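Long-range contacts in minor fimbrium anchoring subunit Mfa2 (Porphyromonas gingivalis, PDB 5NFI), which anchors the minor (Mfa1) fimbriae in the outer membrane, without being part of the fimbrium itself, and regulates their length: residues E61-T67 with P118-N124; I74-I80 with L94-K98; D249-V255 with V268-N274. All coordinates share one frame; numbering follows the deposited sequence.

Contact 1 of 3, residues E61-T67 with P118-N124; sequences EKDGLYT and PVVELKN
L65 and E121 meet across an antiparallel strand pair in which the start of strand 64-72 lies against the end of strand 113-122, part of the beta framework of a protein whose family belongs to the transthyretin clan. The CD2 branch of L65 does the touching. L65 has its CG beside the backbone N and turned from the carbonyl carbon (chi1 -75°). Its CD2 meets two aliphatic neighbours, V119 CG1 and E121 CB, each 3.7 Å from L65 CD2. E121 runs straight out (chi1 179°) and crosses the leucine aslant, its methylenes supplying the apolar surface. This side of the pair is largely exposed.

The face bearing Y66, V120 and L122 is turned inward, where V120 and L122 pack on I133 of strand 133-151 and Y66 and L122 on L60. Y66 CB and V120 CG2 approach loosely at 4.3 Å, while L122 CB lies 3.8 Å from D63 CA, beside the side-chain-less G64. The two hydrogen-bonded pairs differ in regularity. V120 N to Y66 O is 2.9 Å and nearly straight, whereas L122 N reaches G64 O with an N-H...O angle of 131°, where strand 64-72 begins and strand 113-122 ends.

Beyond the strands the D63 carboxylate lies alongside the backbone of K123 and N124. R3 NH1 donates to K123 O and makes a weak, long ion pair with D63 OD1, while N124 turns its OD1 to E126 N. At the far end T67 OG1 touches a methyl group, V119 CG2, at 3.7 Å.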
# COMPACT_ATOMS: atom_id res chain seq x y z
N GLU A 61 29.82 6.23 -3.82
CA GLU A 61 31.17 6.59 -4.23
C GLU A 61 31.64 7.91 -3.64
O GLU A 61 32.62 7.96 -2.91
CB GLU A 61 31.27 6.64 -5.75
CG GLU A 61 31.15 5.27 -6.37
CD GLU A 61 31.07 5.33 -7.86
OE1 GLU A 61 31.44 6.37 -8.44
OE2 GLU A 61 30.64 4.32 -8.45
N LYS A 62 30.95 8.98 -4.00
CA LYS A 62 31.32 10.29 -3.50
C LYS A 62 30.78 10.50 -2.07
O LYS A 62 29.62 10.20 -1.78
CB LYS A 62 30.81 11.37 -4.45
CG LYS A 62 30.96 11.00 -5.92
CD LYS A 62 31.53 12.14 -6.73
CE LYS A 62 32.10 11.65 -8.05
NZ LYS A 62 32.96 12.67 -8.75
N ASP A 63 31.65 11.00 -1.19
CA ASP A 63 31.26 11.36 0.17
C ASP A 63 30.01 12.24 0.19
O ASP A 63 29.74 12.94 -0.78
CB ASP A 63 32.42 12.10 0.88
CG ASP A 63 33.73 11.34 0.81
OD1 ASP A 63 33.72 10.17 0.36
OD2 ASP A 63 34.77 11.92 1.21
N GLY A 64 29.26 12.21 1.28
CA GLY A 64 28.11 13.08 1.42
C GLY A 64 26.91 12.52 2.17
O GLY A 64 26.99 11.46 2.82
N LEU A 65 25.79 13.25 2.10
CA LEU A 65 24.56 12.82 2.76
C LEU A 65 23.72 12.02 1.80
O LEU A 65 23.57 12.39 0.63
CB LEU A 65 23.76 14.01 3.28
CG LEU A 65 24.28 14.71 4.54
CD1 LEU A 65 23.37 15.87 4.90
CD2 LEU A 65 24.42 13.74 5.71
N TYR A 66 23.19 10.90 2.27
CA TYR A 66 22.34 10.10 1.42
C TYR A 66 21.14 9.60 2.19
O TYR A 66 21.19 9.43 3.40
CB TYR A 66 23.09 8.91 0.83
CG TYR A 66 24.27 9.24 -0.06
CD1 TYR A 66 25.51 9.52 0.49
CD2 TYR A 66 24.14 9.22 -1.44
CE1 TYR A 66 26.59 9.80 -0.33
CE2 TYR A 66 25.21 9.50 -2.26
CZ TYR A 66 26.44 9.79 -1.70
OH TYR A 66 27.52 10.07 -2.51
N THR A 67 20.05 9.38 1.47
CA THR A 67 18.90 8.70 2.03
C THR A 67 18.65 7.49 1.14
O THR A 67 18.87 7.53 -0.08
CB THR A 67 17.65 9.60 2.08
OG1 THR A 67 18.00 10.88 2.62
CG2 THR A 67 16.59 8.95 2.95
N PRO A 118 17.09 6.44 7.77
CA PRO A 118 17.46 7.81 8.12
C PRO A 118 18.51 8.34 7.15
O PRO A 118 19.04 7.60 6.34
CB PRO A 118 18.03 7.68 9.54
CG PRO A 118 18.41 6.24 9.68
CD PRO A 118 17.47 5.46 8.80
N VAL A 119 18.77 9.64 7.22
CA VAL A 119 19.86 10.22 6.48
C VAL A 119 21.17 9.70 7.04
O VAL A 119 21.42 9.79 8.25
CB VAL A 119 19.85 11.74 6.56
CG1 VAL A 119 21.05 12.32 5.79
CG2 VAL A 119 18.54 12.29 6.04
N VAL A 120 22.00 9.15 6.16
CA VAL A 120 23.31 8.66 6.54
C VAL A 120 24.36 9.49 5.85
O VAL A 120 24.03 10.33 5.01
CB VAL A 120 23.49 7.18 6.18
CG1 VAL A 120 22.47 6.33 6.92
CG2 VAL A 120 23.37 6.97 4.68
N GLU A 121 25.62 9.26 6.19
CA GLU A 121 26.69 10.12 5.74
C GLU A 121 28.02 9.41 5.52
O GLU A 121 28.63 8.92 6.47
CB GLU A 121 26.87 11.24 6.75
CG GLU A 121 27.96 12.23 6.46
CD GLU A 121 28.02 13.26 7.55
OE1 GLU A 121 27.09 13.24 8.39
OE2 GLU A 121 29.00 14.05 7.60
N LEU A 122 28.46 9.34 4.26
CA LEU A 122 29.84 8.97 3.93
C LEU A 122 30.77 10.12 4.24
O LEU A 122 30.63 11.20 3.65
CB LEU A 122 29.99 8.59 2.47
CG LEU A 122 29.73 7.15 2.03
CD1 LEU A 122 30.44 6.92 0.71
CD2 LEU A 122 30.19 6.18 3.09
N LYS A 123 31.73 9.91 5.13
CA LYS A 123 32.60 11.00 5.54
C LYS A 123 33.97 10.84 4.87
O LYS A 123 34.31 9.75 4.41
CB LYS A 123 32.74 11.03 7.06
CG LYS A 123 31.50 11.55 7.80
CD LYS A 123 31.34 10.83 9.14
CE LYS A 123 30.67 11.70 10.19
NZ LYS A 123 30.79 11.06 11.54
N ASN A 124 34.74 11.92 4.80
CA ASN A 124 36.02 11.89 4.09
C ASN A 124 36.97 10.87 4.71
O ASN A 124 37.50 11.07 5.81
CB ASN A 124 36.67 13.26 4.06
CG ASN A 124 37.91 13.29 3.17
OD1 ASN A 124 38.30 12.28 2.58
ND2 ASN A 124 38.53 14.46 3.04

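Contact 2 of 3, residues I74-I80 with L94-K98; sequences IDDHYNI and LMRLK
K98 N donates to H77 O over 2.7 Å, and the same lysine then reaches back along the turn to make a second bond from NZ to D76 O, again 2.7 Å long. The lysine chain, extended beyond CG, crosses the N79 side chain at about a right angle, with CG and CE passing the amide oxygen: N79 OD1 lies 3.3 Å from K98 CG. The two carbonyls held by K98 belong to consecutive residues of a type I turn, D75 to Y78, which leads into strand 78-80. Within the turn D76 N bonds D75 OD1 on the anti lone pair of that oxygen.

Strand 78-80 then pairs, antiparallel, with strand 93-100, and N79 and R96 form the hydrogen-bonded pair through both backbone bonds. In strand 93-100, L94 and M95 both stand opposite Y170 of the neighbouring strand 169-171, a classic beta bulge.

M95, present as selenomethionine, makes a Met-aromatic contact with Y78. SE sits over one face of the ring, 4.5 Å from the centroid of Y78 and 24° off the normal. A bend at the end of the side chain (chi3 85°) carries M95 CE on to 3.5 Å from Y78 CE1. The same ring carbon, Y78 CE1, also meets L97 CD1 obliquely at 3.7 Å. L112 and L203 pack against this buried tyrosine from outside the pair. At the bulge, I80 and L94 run side by side in the same direction, with I80 CG2 4.1 Å from L94 CD1.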
# COMPACT_ATOMS: atom_id res chain seq x y z
N ILE A 74 8.71 -5.72 -5.44
CA ILE A 74 8.38 -5.15 -6.73
C ILE A 74 8.29 -6.28 -7.76
O ILE A 74 9.20 -7.09 -7.90
CB ILE A 74 9.41 -4.12 -7.16
CG1 ILE A 74 9.16 -2.81 -6.41
CG2 ILE A 74 9.34 -3.90 -8.65
CD1 ILE A 74 10.11 -1.71 -6.81
N ASP A 75 7.18 -6.30 -8.48
CA ASP A 75 6.71 -7.48 -9.20
C ASP A 75 6.47 -7.09 -10.65
O ASP A 75 6.62 -5.92 -11.00
CB ASP A 75 5.40 -7.98 -8.55
CG ASP A 75 5.39 -9.48 -8.34
OD1 ASP A 75 5.78 -10.22 -9.27
OD2 ASP A 75 5.01 -9.93 -7.24
N ASP A 76 6.07 -8.04 -11.48
CA ASP A 76 5.65 -7.71 -12.83
C ASP A 76 4.16 -7.30 -12.88
O ASP A 76 3.58 -7.15 -13.97
CB ASP A 76 5.93 -8.87 -13.80
CG ASP A 76 5.53 -10.23 -13.23
OD1 ASP A 76 4.68 -10.27 -12.31
OD2 ASP A 76 6.05 -11.26 -13.73
N HIS A 77 3.55 -7.10 -11.71
CA HIS A 77 2.24 -6.46 -11.60
C HIS A 77 2.39 -4.95 -11.78
O HIS A 77 1.38 -4.22 -11.81
CB HIS A 77 1.57 -6.71 -10.25
CG HIS A 77 1.18 -8.13 -9.99
ND1 HIS A 77 0.59 -8.93 -10.94
CD2 HIS A 77 1.28 -8.89 -8.87
CE1 HIS A 77 0.35 -10.12 -10.43
NE2 HIS A 77 0.76 -10.12 -9.17
N TYR A 78 3.64 -4.48 -11.86
CA TYR A 78 3.90 -3.04 -11.93
C TYR A 78 4.63 -2.61 -13.19
O TYR A 78 5.53 -3.29 -13.65
CB TYR A 78 4.70 -2.60 -10.71
CG TYR A 78 4.05 -2.95 -9.40
CD1 TYR A 78 3.08 -2.11 -8.82
CD2 TYR A 78 4.35 -4.15 -8.76
CE1 TYR A 78 2.47 -2.44 -7.62
CE2 TYR A 78 3.74 -4.49 -7.56
CZ TYR A 78 2.80 -3.63 -6.99
OH TYR A 78 2.22 -4.00 -5.79
N ASN A 79 4.20 -1.49 -13.75
CA ASN A 79 4.92 -0.77 -14.80
C ASN A 79 5.97 0.14 -14.18
O ASN A 79 5.64 1.16 -13.56
CB ASN A 79 3.96 0.07 -15.65
CG ASN A 79 3.03 -0.77 -16.52
OD1 ASN A 79 3.40 -1.82 -17.02
ND2 ASN A 79 1.81 -0.29 -16.70
N ILE A 80 7.24 -0.21 -14.38
CA ILE A 80 8.35 0.53 -13.80
C ILE A 80 8.84 1.65 -14.73
O ILE A 80 9.14 1.42 -15.89
CB ILE A 80 9.53 -0.41 -13.49
CG1 ILE A 80 9.06 -1.66 -12.73
CG2 ILE A 80 10.63 0.35 -12.77
CD1 ILE A 80 8.46 -1.37 -11.39
N LEU A 94 8.22 6.12 -9.68
CA LEU A 94 8.89 4.84 -9.85
C LEU A 94 8.02 3.79 -10.55
O LEU A 94 8.50 2.99 -11.35
CB LEU A 94 9.34 4.32 -8.49
CG LEU A 94 9.93 2.92 -8.46
CD1 LEU A 94 11.09 2.81 -9.46
CD2 LEU A 94 10.39 2.61 -7.05
N MSE A 95 6.72 3.84 -10.27
CA MSE A 95 5.89 2.64 -10.29
C MSE A 95 4.42 2.95 -10.55
O MSE A 95 3.87 3.86 -9.93
CB MSE A 95 6.00 1.99 -8.93
CG MSE A 95 5.90 0.51 -8.82
SE MSE A 95 5.93 0.23 -6.87
CE MSE A 95 4.03 0.50 -6.50
N ARG A 96 3.79 2.19 -11.44
CA ARG A 96 2.35 2.25 -11.58
C ARG A 96 1.75 0.85 -11.59
O ARG A 96 2.22 0.00 -12.33
CB ARG A 96 1.94 2.99 -12.85
CG ARG A 96 2.15 4.47 -12.77
CD ARG A 96 1.71 5.17 -14.02
NE ARG A 96 2.30 6.50 -14.13
CZ ARG A 96 1.97 7.54 -13.36
NH1 ARG A 96 1.06 7.39 -12.41
NH2 ARG A 96 2.56 8.71 -13.53
N LEU A 97 0.72 0.62 -10.78
CA LEU A 97 0.08 -0.69 -10.80
C LEU A 97 -0.47 -0.97 -12.19
O LEU A 97 -1.11 -0.11 -12.81
CB LEU A 97 -1.03 -0.78 -9.77
CG LEU A 97 -1.68 -2.16 -9.66
CD1 LEU A 97 -0.64 -3.23 -9.45
CD2 LEU A 97 -2.71 -2.19 -8.53
N LYS A 98 -0.16 -2.15 -12.73
CA LYS A 98 -0.61 -2.45 -14.08
C LYS A 98 -2.12 -2.44 -14.11
O LYS A 98 -2.77 -2.92 -13.18
CB LYS A 98 -0.08 -3.79 -14.58
CG LYS A 98 1.17 -3.64 -15.41
CD LYS A 98 1.86 -4.97 -15.61
CE LYS A 98 3.24 -4.79 -16.22
NZ LYS A 98 3.88 -6.10 -16.49

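Contact 3 of 3, residues D249-V255 with V268-N274; sequences DFDIRLV and VVQIWIN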
# COMPACT_ATOMS: atom_id res chain seq x y z
N ASP A 249 -5.48 -5.15 7.36
CA ASP A 249 -6.60 -6.03 7.06
C ASP A 249 -7.89 -5.42 7.56
O ASP A 249 -7.97 -4.96 8.69
CB ASP A 249 -6.37 -7.40 7.69
CG ASP A 249 -5.37 -8.22 6.92
OD1 ASP A 249 -4.19 -7.82 6.92
OD2 ASP A 249 -5.75 -9.24 6.30
N PHE A 250 -8.89 -5.39 6.70
CA PHE A 250 -10.09 -4.64 7.02
C PHE A 250 -11.35 -5.47 6.77
O PHE A 250 -11.69 -5.77 5.62
CB PHE A 250 -10.12 -3.34 6.21
CG PHE A 250 -9.01 -2.39 6.55
CD1 PHE A 250 -7.78 -2.47 5.91
CD2 PHE A 250 -9.20 -1.41 7.52
CE1 PHE A 250 -6.75 -1.61 6.23
CE2 PHE A 250 -8.16 -0.53 7.85
CZ PHE A 250 -6.93 -0.63 7.20
N ASP A 251 -12.01 -5.88 7.85
CA ASP A 251 -13.29 -6.57 7.72
C ASP A 251 -14.38 -5.52 7.82
O ASP A 251 -14.51 -4.85 8.84
CB ASP A 251 -13.47 -7.66 8.78
CG ASP A 251 -14.39 -8.78 8.30
OD1 ASP A 251 -14.96 -8.64 7.19
OD2 ASP A 251 -14.57 -9.80 9.00
N ILE A 252 -15.13 -5.37 6.74
CA ILE A 252 -16.15 -4.33 6.65
C ILE A 252 -17.52 -4.93 6.47
O ILE A 252 -17.72 -5.80 5.61
CB ILE A 252 -15.87 -3.37 5.47
CG1 ILE A 252 -14.44 -2.85 5.56
CG2 ILE A 252 -16.91 -2.24 5.44
CD1 ILE A 252 -14.08 -1.87 4.48
N ARG A 253 -18.46 -4.49 7.30
CA ARG A 253 -19.84 -4.91 7.12
C ARG A 253 -20.75 -3.75 6.75
O ARG A 253 -20.72 -2.69 7.38
CB ARG A 253 -20.36 -5.60 8.38
CG ARG A 253 -21.79 -6.08 8.20
CD ARG A 253 -22.23 -6.91 9.37
NE ARG A 253 -23.66 -7.17 9.28
CZ ARG A 253 -24.51 -6.95 10.28
NH1 ARG A 253 -24.08 -6.48 11.45
NH2 ARG A 253 -25.80 -7.21 10.11
N LEU A 254 -21.53 -3.96 5.71
CA LEU A 254 -22.53 -2.99 5.29
C LEU A 254 -23.91 -3.58 5.55
O LEU A 254 -24.27 -4.62 4.98
CB LEU A 254 -22.34 -2.64 3.83
CG LEU A 254 -20.96 -2.08 3.52
CD1 LEU A 254 -20.78 -1.78 2.02
CD2 LEU A 254 -20.70 -0.85 4.38
N VAL A 255 -24.67 -2.96 6.44
CA VAL A 255 -26.01 -3.44 6.71
C VAL A 255 -27.00 -2.74 5.79
O VAL A 255 -27.15 -1.52 5.84
CB VAL A 255 -26.40 -3.21 8.16
CG1 VAL A 255 -27.75 -3.85 8.44
CG2 VAL A 255 -25.32 -3.80 9.07
N VAL A 268 -27.93 1.52 2.53
CA VAL A 268 -27.05 1.06 3.59
C VAL A 268 -27.26 1.93 4.82
O VAL A 268 -27.21 3.15 4.74
CB VAL A 268 -25.58 1.08 3.13
CG1 VAL A 268 -24.63 0.98 4.31
CG2 VAL A 268 -25.30 -0.02 2.12
N VAL A 269 -27.52 1.29 5.96
CA VAL A 269 -27.92 1.98 7.19
C VAL A 269 -26.98 1.72 8.36
O VAL A 269 -27.29 2.10 9.49
CB VAL A 269 -29.34 1.55 7.64
CG1 VAL A 269 -30.40 1.98 6.62
CG2 VAL A 269 -29.39 0.05 7.87
N GLN A 270 -25.84 1.08 8.09
CA GLN A 270 -24.82 0.79 9.09
C GLN A 270 -23.55 0.30 8.42
O GLN A 270 -23.57 -0.67 7.64
CB GLN A 270 -25.29 -0.27 10.09
CG GLN A 270 -25.74 0.29 11.41
CD GLN A 270 -26.17 -0.78 12.39
OE1 GLN A 270 -25.94 -1.97 12.18
NE2 GLN A 270 -26.81 -0.35 13.48
N ILE A 271 -22.44 0.96 8.71
CA ILE A 271 -21.18 0.45 8.23
C ILE A 271 -20.27 0.10 9.42
O ILE A 271 -19.92 0.94 10.25
CB ILE A 271 -20.50 1.46 7.28
CG1 ILE A 271 -19.03 1.09 7.08
CG2 ILE A 271 -20.62 2.87 7.81
CD1 ILE A 271 -18.32 1.92 6.04
N TRP A 272 -19.94 -1.19 9.52
CA TRP A 272 -19.05 -1.70 10.54
C TRP A 272 -17.66 -1.89 9.95
O TRP A 272 -17.53 -2.39 8.83
CB TRP A 272 -19.55 -3.04 11.10
CG TRP A 272 -20.89 -2.99 11.77
CD1 TRP A 272 -22.11 -2.88 11.17
CD2 TRP A 272 -21.14 -3.12 13.18
NE1 TRP A 272 -23.11 -2.90 12.12
CE2 TRP A 272 -22.54 -3.05 13.36
CE3 TRP A 272 -20.33 -3.26 14.30
CZ2 TRP A 272 -23.14 -3.12 14.62
CZ3 TRP A 272 -20.92 -3.34 15.55
CH2 TRP A 272 -22.31 -3.27 15.70
N ILE A 273 -16.62 -1.49 10.69
CA ILE A 273 -15.24 -1.75 10.29
C ILE A 273 -14.46 -2.31 11.48
O ILE A 273 -14.43 -1.72 12.57
CB ILE A 273 -14.53 -0.49 9.77
CG1 ILE A 273 -15.27 0.06 8.56
CG2 ILE A 273 -13.09 -0.83 9.32
CD1 ILE A 273 -14.67 1.33 7.99
N ASN A 274 -13.88 -3.49 11.27
CA ASN A 274 -13.16 -4.24 12.28
C ASN A 274 -13.90 -4.30 13.61
O ASN A 274 -13.30 -4.17 14.69
CB ASN A 274 -11.75 -3.65 12.45
CG ASN A 274 -10.89 -3.88 11.22
OD1 ASN A 274 -11.33 -4.55 10.27
ND2 ASN A 274 -9.69 -3.33 11.21
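R253 and W272 lie side by side and point the same way, the arginine placing NH1 over one face of the indole with the guanidinium and ring planes 27° apart. R253 NH1 is 3.8 Å from W272 NE1. An extended chain, starting with CG opposite the backbone N (chi1 -179°), carries the guanidinium out to the level of the ring, and a salt bridge from NH2 to D151 anchors it. V255 CG2 lies 3.5 Å above the guanidinium plane of R253, over its centre, and meets W272 at the ring's edge. W272 NE1 also donates to Q270 OE1 (3.0 Å), approaching from well above the amide carbonyl plane.

The face opposite R253, V255, Q270 and W272 is buried and aliphatic. L254 runs parallel to I271 and brings CD2 to 3.7 Å from I271 CB, while I252 CG2 faces I273 CG1; L229 of helix 229-233 packs on I252 and I273.

At the end of strand 266-273 a side chain takes over from the backbone: N274 OD1 accepts from D251 N at 2.8 Å, nearly in line with the amide C=O, and N274 N donates to D251 O. Strands 249-258 and 266-273 form an antiparallel beta hairpin, and strand 249-258 pairs in parallel with strand 133-151 along its other edge.

From the N terminus, the chain first enters contact 1 at residues 61-67 and continues along strand 64-72 into contact 2, where 74-80 soon meets 94-98. That short loop is nested inside the longer one that closes when strand 113-122 returns to contact 1. Contact 3 follows in series, a hairpin near the C terminus. Contacts 1 and 3 lie on opposite sides of the chain's centre, with centres about 47 Å apart, yet the long, interrupted strand 133-151 pairs with strand 113-122 and with strand 249-258, linking them. Contact 2 belongs to a separate small antiparallel sheet, its centre about 30 Å from that of contact 3.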